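Local coordinates for protein transcriptional regulator, AraC family (Pseudomonas putida, PDB 3GRA) that probably acts as a sequence-specific DNA-binding transcription regulator of the AraC family, this piece being its DJ-1/PfpI-like domain, at residues P88-D91 with R92-N95; L107-G110 with A111-G115; G118-D122 with Y123-I127. All coordinates share one frame; numbering follows the deposited sequence.

Contact 1: P88-D91 with R92-N95; sequences PELD and RLLN. With MG (magnesium ion), chain E; EDO (1,2-ethanediol), chain D.
With CG anti to the carbonyl carbon in both (chi1 -65° and -66°), Leu90 and Leu94, one turn apart on helix 90-100, pack together, Leu94 CD1 lying 3.7 Å from Leu90 CB. Leu93 instead turns CG anti to its backbone N (chi1 178°), and its CD2 meets Leu90 CD2 at an oblique crossing. Beneath these side chains run the helical backbone bonds: Leu94 N donates to Leu90 O at 2.9 Å and Asn95 N to Asp91 O at 3.1 Å, whereas the bond from Leu93 N to Glu89 O is weak. This is the helix of the beta-alpha-beta unit between strands 74-78 and 103-107, and its Leu90 packs on helix 110-117. Outward, the extended Arg92 chain holds a 1,2-ethanediol, probably from the crystallisation liquor: NH2 reaches O2 at 2.9 Å at the edge of the guanidinium plane, and NE and NH2 share O1 through two weak bonds. Asp91 OD2 binds the magnesium ion at 2.1 Å, and five waters complete the octahedral shell; one of them also donates to Pro88 O. Asp91 OD1 forms a salt bridge with Arg116 of helix 110-117. The carboxylate is thus divided between metal and guanidinium, which fixes its rotation and probably favours its charged form, while the largely hydrated magnesium takes just one ligand from the protein here.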
loop_
_atom_site.group_PDB
_atom_site.type_symbol
_atom_site.label_atom_id
_atom_site.label_comp_id
_atom_site.label_asym_id
_atom_site.label_seq_id
_atom_site.Cartn_x
_atom_site.Cartn_y
_atom_site.Cartn_z
ATOM N N PRO A 88 22.913 7.666 -1.282
ATOM C CA PRO A 88 24.215 7.110 -1.669
ATOM C C PRO A 88 24.672 5.925 -0.827
ATOM O O PRO A 88 25.434 5.083 -1.300
ATOM C CB PRO A 88 25.159 8.305 -1.531
ATOM C CG PRO A 88 24.483 9.153 -0.495
ATOM C CD PRO A 88 23.044 9.090 -0.926
ATOM N N GLU A 89 24.219 5.867 0.420
ATOM C CA GLU A 89 24.599 4.778 1.308
ATOM C C GLU A 89 24.178 3.415 0.783
ATOM O O GLU A 89 24.812 2.387 1.083
ATOM C CB GLU A 89 23.960 4.989 2.682
ATOM C CG GLU A 89 22.445 5.095 2.597
ATOM C CD GLU A 89 21.815 5.544 3.881
ATOM O OE1 GLU A 89 22.043 4.882 4.915
ATOM O OE2 GLU A 89 21.088 6.554 3.858
ATOM N N LEU A 90 23.106 3.400 -0.002
ATOM C CA LEU A 90 22.572 2.133 -0.527
ATOM C C LEU A 90 23.569 1.379 -1.383
ATOM O O LEU A 90 23.499 0.175 -1.493
ATOM C CB LEU A 90 21.300 2.396 -1.327
ATOM C CG LEU A 90 20.119 2.931 -0.543
ATOM C CD1 LEU A 90 18.954 3.209 -1.484
ATOM C CD2 LEU A 90 19.719 1.922 0.525
ATOM N N ASP A 91 24.529 2.095 -1.960
ATOM C CA ASP A 91 25.526 1.441 -2.814
ATOM C C ASP A 91 26.372 0.364 -2.139
ATOM O O ASP A 91 26.379 -0.752 -2.629
ATOM C CB ASP A 91 26.421 2.454 -3.499
ATOM C CG ASP A 91 25.682 3.236 -4.569
ATOM O OD1 ASP A 91 24.520 2.899 -4.826
ATOM O OD2 ASP A 91 26.258 4.185 -5.150
ATOM N N ARG A 92 27.079 0.679 -1.052
ATOM C CA ARG A 92 27.892 -0.333 -0.397
ATOM C C ARG A 92 27.005 -1.259 0.423
ATOM O O ARG A 92 27.322 -2.443 0.597
ATOM C CB ARG A 92 28.973 0.291 0.477
ATOM C CG ARG A 92 28.626 1.682 0.965
ATOM C CD ARG A 92 29.801 2.316 1.677
ATOM N NE ARG A 92 29.357 3.451 2.477
ATOM C CZ ARG A 92 28.805 3.346 3.680
ATOM N NH1 ARG A 92 28.631 2.154 4.241
ATOM N NH2 ARG A 92 28.411 4.437 4.317
ATOM N N LEU A 93 25.871 -0.751 0.897
ATOM C CA LEU A 93 24.950 -1.575 1.672
ATOM C C LEU A 93 24.434 -2.746 0.827
ATOM O O LEU A 93 24.384 -3.897 1.281
ATOM C CB LEU A 93 23.756 -0.743 2.147
ATOM C CG LEU A 93 22.666 -1.477 2.932
ATOM C CD1 LEU A 93 23.187 -1.851 4.306
ATOM C CD2 LEU A 93 21.451 -0.574 3.059
ATOM N N LEU A 94 24.047 -2.448 -0.407
ATOM C CA LEU A 94 23.522 -3.473 -1.291
ATOM C C LEU A 94 24.647 -4.357 -1.819
ATOM O O LEU A 94 24.461 -5.557 -2.027
ATOM C CB LEU A 94 22.744 -2.813 -2.434
ATOM C CG LEU A 94 21.473 -2.088 -1.957
ATOM C CD1 LEU A 94 21.086 -0.984 -2.933
ATOM C CD2 LEU A 94 20.348 -3.084 -1.805
ATOM N N ASN A 95 25.817 -3.760 -2.015
ATOM C CA ASN A 95 26.980 -4.488 -2.497
ATOM C C ASN A 95 27.339 -5.566 -1.451
ATOM O O ASN A 95 27.562 -6.734 -1.793
ATOM C CB ASN A 95 28.138 -3.506 -2.689
ATOM C CG ASN A 95 29.097 -3.942 -3.772
ATOM O OD1 ASN A 95 29.869 -4.886 -3.596
ATOM N ND2 ASN A 95 29.049 -3.257 -4.913
HETATM MG MG MG E . 27.527 5.800 -5.416
HETATM C C1 EDO D . 27.180 7.209 1.623
HETATM O O1 EDO D . 28.072 6.099 1.830
HETATM C C2 EDO D . 27.006 7.946 2.960
HETATM O O2 EDO D . 27.793 7.278 3.958
HETATM O O HOH W 1 27.287 6.544 -3.500
HETATM O O HOH W 2 29.443 7.149 -4.913
HETATM O O HOH W 3 26.252 7.313 -5.769
HETATM O O HOH W 4 27.904 5.768 -7.425
HETATM O O HOH W 5 29.075 4.382 -4.810
#

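Contact 2: L107-G110 with A111-G115; sequences LWNG and AWFLG
The tight turn from strand 103-107 into helix 110-117 has the strand-turn-helix form of the nucleophile elbow in DJ-1/PfpI relatives; Trp108, with its positive phi of 68°, probably stands where many of them carry the catalytic cysteine, and its ring stacks on His128. Just beyond this bend the backbone winds up. Trp112 N donates to Asn109 O at 2.7 Å, the donor standing well out of the carbonyl plane. Gly110 O takes two donors: Leu114 N at 3.2 Å, in the carbonyl plane, and Phe113 N through a weak, bent bond. Leu114 CD1 also leans on this oxygen, 3.3 Å away. The Phe113 ring presents its edge to Gly110, with CD2 3.9 Å from Gly110 CA, while one of its faces carries Trp112 CE3 over the centre, 3.7 Å above the plane. Asn109 lies alongside Phe113 and points the same way, amide and ring planes 62° apart; its CG sits between the backbone N and the carbonyl carbon (chi1 52°), and OD1 thereby comes to 4.1 Å from Phe113 CE2. The other end of the amide, ND2, donates to Gly80 O and to Gln131 OE1. Phe113 and Leu114 pack on Val77 of strand 74-78, and Trp112 on helix 132-138. The backbone acceptor Gly80 O indicates that ND2, not OD1, points that way, and Gln131 OE1 is consistent with it. This leaves OD1 buried with no hydrogen-bond partner in the model; Phe113 CE2 beside it is apolar and too far to replace one, so the burial probably carries some energetic cost.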
loop_
_atom_site.group_PDB
_atom_site.type_symbol
_atom_site.label_atom_id
_atom_site.label_comp_id
_atom_site.label_asym_id
_atom_site.label_seq_id
_atom_site.Cartn_x
_atom_site.Cartn_y
_atom_site.Cartn_z
ATOM N N LEU A 107 11.053 -2.389 -6.248
ATOM C CA LEU A 107 9.690 -2.154 -6.741
ATOM C C LEU A 107 9.608 -0.743 -7.311
ATOM O O LEU A 107 10.231 0.181 -6.777
ATOM C CB LEU A 107 8.658 -2.328 -5.609
ATOM C CG LEU A 107 8.734 -3.642 -4.796
ATOM C CD1 LEU A 107 7.665 -3.618 -3.699
ATOM C CD2 LEU A 107 8.540 -4.879 -5.716
ATOM N N TRP A 108 8.837 -0.589 -8.387
ATOM C CA TRP A 108 8.665 0.679 -9.094
ATOM C C TRP A 108 9.989 1.057 -9.771
ATOM O O TRP A 108 10.188 0.720 -10.932
ATOM C CB TRP A 108 8.191 1.785 -8.151
ATOM C CG TRP A 108 7.629 2.966 -8.909
ATOM C CD1 TRP A 108 8.333 4.008 -9.450
ATOM C CD2 TRP A 108 6.268 3.151 -9.310
ATOM N NE1 TRP A 108 7.493 4.830 -10.173
ATOM C CE2 TRP A 108 6.219 4.327 -10.101
ATOM C CE3 TRP A 108 5.078 2.437 -9.080
ATOM C CZ2 TRP A 108 5.027 4.799 -10.668
ATOM C CZ3 TRP A 108 3.885 2.913 -9.648
ATOM C CH2 TRP A 108 3.876 4.084 -10.430
ATOM N N ASN A 109 10.887 1.740 -9.064
ATOM C CA ASN A 109 12.201 2.073 -9.634
ATOM C C ASN A 109 13.352 1.656 -8.733
ATOM O O ASN A 109 14.488 2.076 -8.931
ATOM C CB ASN A 109 12.334 3.564 -9.958
ATOM C CG ASN A 109 11.989 4.445 -8.790
ATOM O OD1 ASN A 109 12.394 4.186 -7.654
ATOM N ND2 ASN A 109 11.240 5.508 -9.064
ATOM N N GLY A 110 13.067 0.804 -7.753
ATOM C CA GLY A 110 14.128 0.354 -6.862
ATOM C C GLY A 110 15.294 -0.265 -7.621
ATOM O O GLY A 110 16.425 -0.272 -7.147
ATOM N N ALA A 111 15.025 -0.795 -8.807
ATOM C CA ALA A 111 16.074 -1.401 -9.593
ATOM C C ALA A 111 17.099 -0.346 -9.968
ATOM O O ALA A 111 18.269 -0.657 -10.200
ATOM C CB ALA A 111 15.502 -2.060 -10.837
ATOM N N TRP A 112 16.679 0.909 -10.035
ATOM C CA TRP A 112 17.650 1.965 -10.352
ATOM C C TRP A 112 18.777 1.916 -9.296
ATOM O O TRP A 112 19.960 1.991 -9.630
ATOM C CB TRP A 112 16.985 3.345 -10.324
ATOM C CG TRP A 112 17.908 4.453 -10.760
ATOM C CD1 TRP A 112 18.215 4.814 -12.043
ATOM C CD2 TRP A 112 18.665 5.323 -9.908
ATOM N NE1 TRP A 112 19.115 5.857 -12.039
ATOM C CE2 TRP A 112 19.406 6.189 -10.742
ATOM C CE3 TRP A 112 18.789 5.454 -8.519
ATOM C CZ2 TRP A 112 20.254 7.178 -10.232
ATOM C CZ3 TRP A 112 19.633 6.436 -8.013
ATOM C CH2 TRP A 112 20.354 7.286 -8.870
ATOM N N PHE A 113 18.394 1.750 -8.032
ATOM C CA PHE A 113 19.335 1.704 -6.909
ATOM C C PHE A 113 20.207 0.461 -6.935
ATOM O O PHE A 113 21.397 0.517 -6.643
ATOM C CB PHE A 113 18.552 1.793 -5.600
ATOM C CG PHE A 113 17.867 3.124 -5.404
ATOM C CD1 PHE A 113 18.580 4.235 -4.960
ATOM C CD2 PHE A 113 16.506 3.270 -5.666
ATOM C CE1 PHE A 113 17.943 5.461 -4.774
ATOM C CE2 PHE A 113 15.872 4.495 -5.483
ATOM C CZ PHE A 113 16.592 5.590 -5.034
ATOM N N LEU A 114 19.614 -0.674 -7.273
ATOM C CA LEU A 114 20.377 -1.912 -7.381
ATOM C C LEU A 114 21.343 -1.726 -8.552
ATOM O O LEU A 114 22.449 -2.256 -8.550
ATOM C CB LEU A 114 19.440 -3.083 -7.665
ATOM C CG LEU A 114 18.673 -3.684 -6.480
ATOM C CD1 LEU A 114 18.112 -2.591 -5.586
ATOM C CD2 LEU A 114 17.561 -4.587 -7.022
ATOM N N GLY A 115 20.910 -0.963 -9.549
ATOM C CA GLY A 115 21.748 -0.711 -10.708
ATOM C C GLY A 115 22.988 0.098 -10.356
ATOM O O GLY A 115 24.109 -0.291 -10.686
#

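Contact 3: G118-D122 with Y123-I127; sequences GVLDD and YGCSI
Apolar contact is carried by Leu120, whose two methyls serve different partners: CD1 lies 4.0 Å from Cys125 SG, and CD2 4.2 Å from Tyr123 CB. Leu120 and Tyr123 cross at about a right angle, and the chi1 of -72° at Leu120, with CG anti to the carbonyl carbon, places CD1 against Cys125 and CD2 beside the tyrosine. Cys125 points its CB back at the loop; its side chain also touches Ala111 of helix 110-117. Between ring and backbone, Tyr123 CD2 comes to 3.5 Å from Asp121 O and 3.7 Å from Val119 O, both placed obliquely to the ring, while Leu120 C lies at its edge. Hydrogen bonding across the turn is slight: Tyr123 N donates weakly to Leu120 O at 3.1 Å. The stronger polar ties lead outward, from Tyr123 OH to Asp154, from Asp122 OD1 in a salt bridge to Arg143, and from Val119 O to Arg155; the Tyr123 ring also makes a cation-pi contact with Arg153. With an alanine in place of Tyr123, Asp154 would probably lose its hydroxyl partner and Arg153 its ring, and a gap would be likely to open beside Val119 O and Asp121 O. Asp122 takes positive phi (73°) at the third position of the turn. The whole is a helix-to-strand connection: a Schellman motif at Gly118 ends helix 110-117, and a type II beta turn from Leu120 to Tyr123 leads into the short, weakly bonded strand 123-125, which pairs in parallel with 142-144.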
loop_
_atom_site.group_PDB
_atom_site.type_symbol
_atom_site.label_atom_id
_atom_site.label_comp_id
_atom_site.label_asym_id
_atom_site.label_seq_id
_atom_site.Cartn_x
_atom_site.Cartn_y
_atom_site.Cartn_z
ATOM N N GLY A 118 25.688 -1.599 -8.527
ATOM C CA GLY A 118 26.467 -2.564 -9.281
ATOM C C GLY A 118 26.122 -4.006 -8.945
ATOM O O GLY A 118 26.965 -4.894 -9.075
ATOM N N VAL A 119 24.889 -4.256 -8.521
ATOM C CA VAL A 119 24.481 -5.610 -8.173
ATOM C C VAL A 119 23.589 -6.237 -9.250
ATOM O O VAL A 119 23.085 -7.344 -9.082
ATOM C CB VAL A 119 23.723 -5.644 -6.817
ATOM C CG1 VAL A 119 24.605 -5.089 -5.717
ATOM C CG2 VAL A 119 22.422 -4.840 -6.918
ATOM N N LEU A 120 23.381 -5.521 -10.348
ATOM C CA LEU A 120 22.568 -6.031 -11.449
ATOM C C LEU A 120 23.448 -6.232 -12.681
ATOM O O LEU A 120 22.959 -6.295 -13.812
ATOM C CB LEU A 120 21.430 -5.058 -11.787
ATOM C CG LEU A 120 20.258 -4.938 -10.811
ATOM C CD1 LEU A 120 19.288 -3.884 -11.318
ATOM C CD2 LEU A 120 19.555 -6.281 -10.664
ATOM N N ASP A 121 24.751 -6.328 -12.453
ATOM C CA ASP A 121 25.693 -6.530 -13.536
ATOM C C ASP A 121 25.492 -7.893 -14.145
ATOM O O ASP A 121 25.730 -8.913 -13.500
ATOM C CB ASP A 121 27.126 -6.402 -13.033
ATOM C CG ASP A 121 27.569 -4.966 -12.916
ATOM O OD1 ASP A 121 26.727 -4.063 -13.108
ATOM O OD2 ASP A 121 28.765 -4.743 -12.631
ATOM N N ASP A 122 25.043 -7.893 -15.396
ATOM C CA ASP A 122 24.789 -9.109 -16.149
ATOM C C ASP A 122 23.537 -9.790 -15.624
ATOM O O ASP A 122 23.469 -11.019 -15.486
ATOM C CB ASP A 122 25.996 -10.041 -16.062
ATOM C CG ASP A 122 25.971 -11.120 -17.120
ATOM O OD1 ASP A 122 25.747 -10.786 -18.307
ATOM O OD2 ASP A 122 26.184 -12.299 -16.772
ATOM N N TYR A 123 22.538 -8.966 -15.334
ATOM C CA TYR A 123 21.251 -9.436 -14.826
ATOM C C TYR A 123 20.146 -8.701 -15.567
ATOM O O TYR A 123 20.360 -7.616 -16.125
ATOM C CB TYR A 123 21.110 -9.115 -13.340
ATOM C CG TYR A 123 21.678 -10.127 -12.363
ATOM C CD1 TYR A 123 20.924 -11.232 -11.958
ATOM C CD2 TYR A 123 22.923 -9.918 -11.754
ATOM C CE1 TYR A 123 21.379 -12.094 -10.967
ATOM C CE2 TYR A 123 23.390 -10.766 -10.762
ATOM C CZ TYR A 123 22.613 -11.854 -10.363
ATOM O OH TYR A 123 23.039 -12.666 -9.325
ATOM N N GLY A 124 18.960 -9.292 -15.571
ATOM C CA GLY A 124 17.838 -8.635 -16.205
ATOM C C GLY A 124 17.094 -7.977 -15.064
ATOM O O GLY A 124 17.344 -8.302 -13.908
ATOM N N CYS A 125 16.203 -7.043 -15.373
ATOM C CA CYS A 125 15.414 -6.387 -14.344
ATOM C C CYS A 125 14.274 -5.620 -14.986
ATOM O O CYS A 125 14.254 -5.399 -16.199
ATOM C CB CYS A 125 16.271 -5.411 -13.518
ATOM S SG CYS A 125 16.659 -3.815 -14.341
ATOM N N SER A 126 13.330 -5.216 -14.145
ATOM C CA SER A 126 12.174 -4.439 -14.561
ATOM C C SER A 126 12.242 -3.121 -13.808
ATOM O O SER A 126 12.564 -3.083 -12.618
ATOM C CB SER A 126 10.865 -5.161 -14.206
ATOM O OG SER A 126 10.599 -6.203 -15.122
ATOM N N ILE A 127 11.931 -2.040 -14.498
ATOM C CA ILE A 127 11.979 -0.728 -13.868
ATOM C C ILE A 127 10.964 0.181 -14.520
ATOM O O ILE A 127 10.638 0.016 -15.685
ATOM C CB ILE A 127 13.393 -0.094 -14.031
ATOM C CG1 ILE A 127 13.460 1.253 -13.313
ATOM C CG2 ILE A 127 13.713 0.077 -15.505
ATOM C CD1 ILE A 127 14.870 1.881 -13.309
#

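From the N terminus the three contacts come in series; each is local to one unbroken stretch, so none closes a long loop and none nests in or crosses another. Contact 1 lies in the N-terminal part of helix 90-100, within the beta-alpha-beta unit of strands 74-78 and 103-107. Contact 2 turns the chain from that last strand into helix 110-117, and contact 3 leads from the end of this helix to strand 123-125. The two helices pack through Leu90 on Phe113, and Val119 reaches back to Leu94 and Asn95. Contacts 2 and 3 meet most closely, by a probable hydrogen bond from Val119 N to Leu114 O and by Leu120 against Ala111 and Leu114.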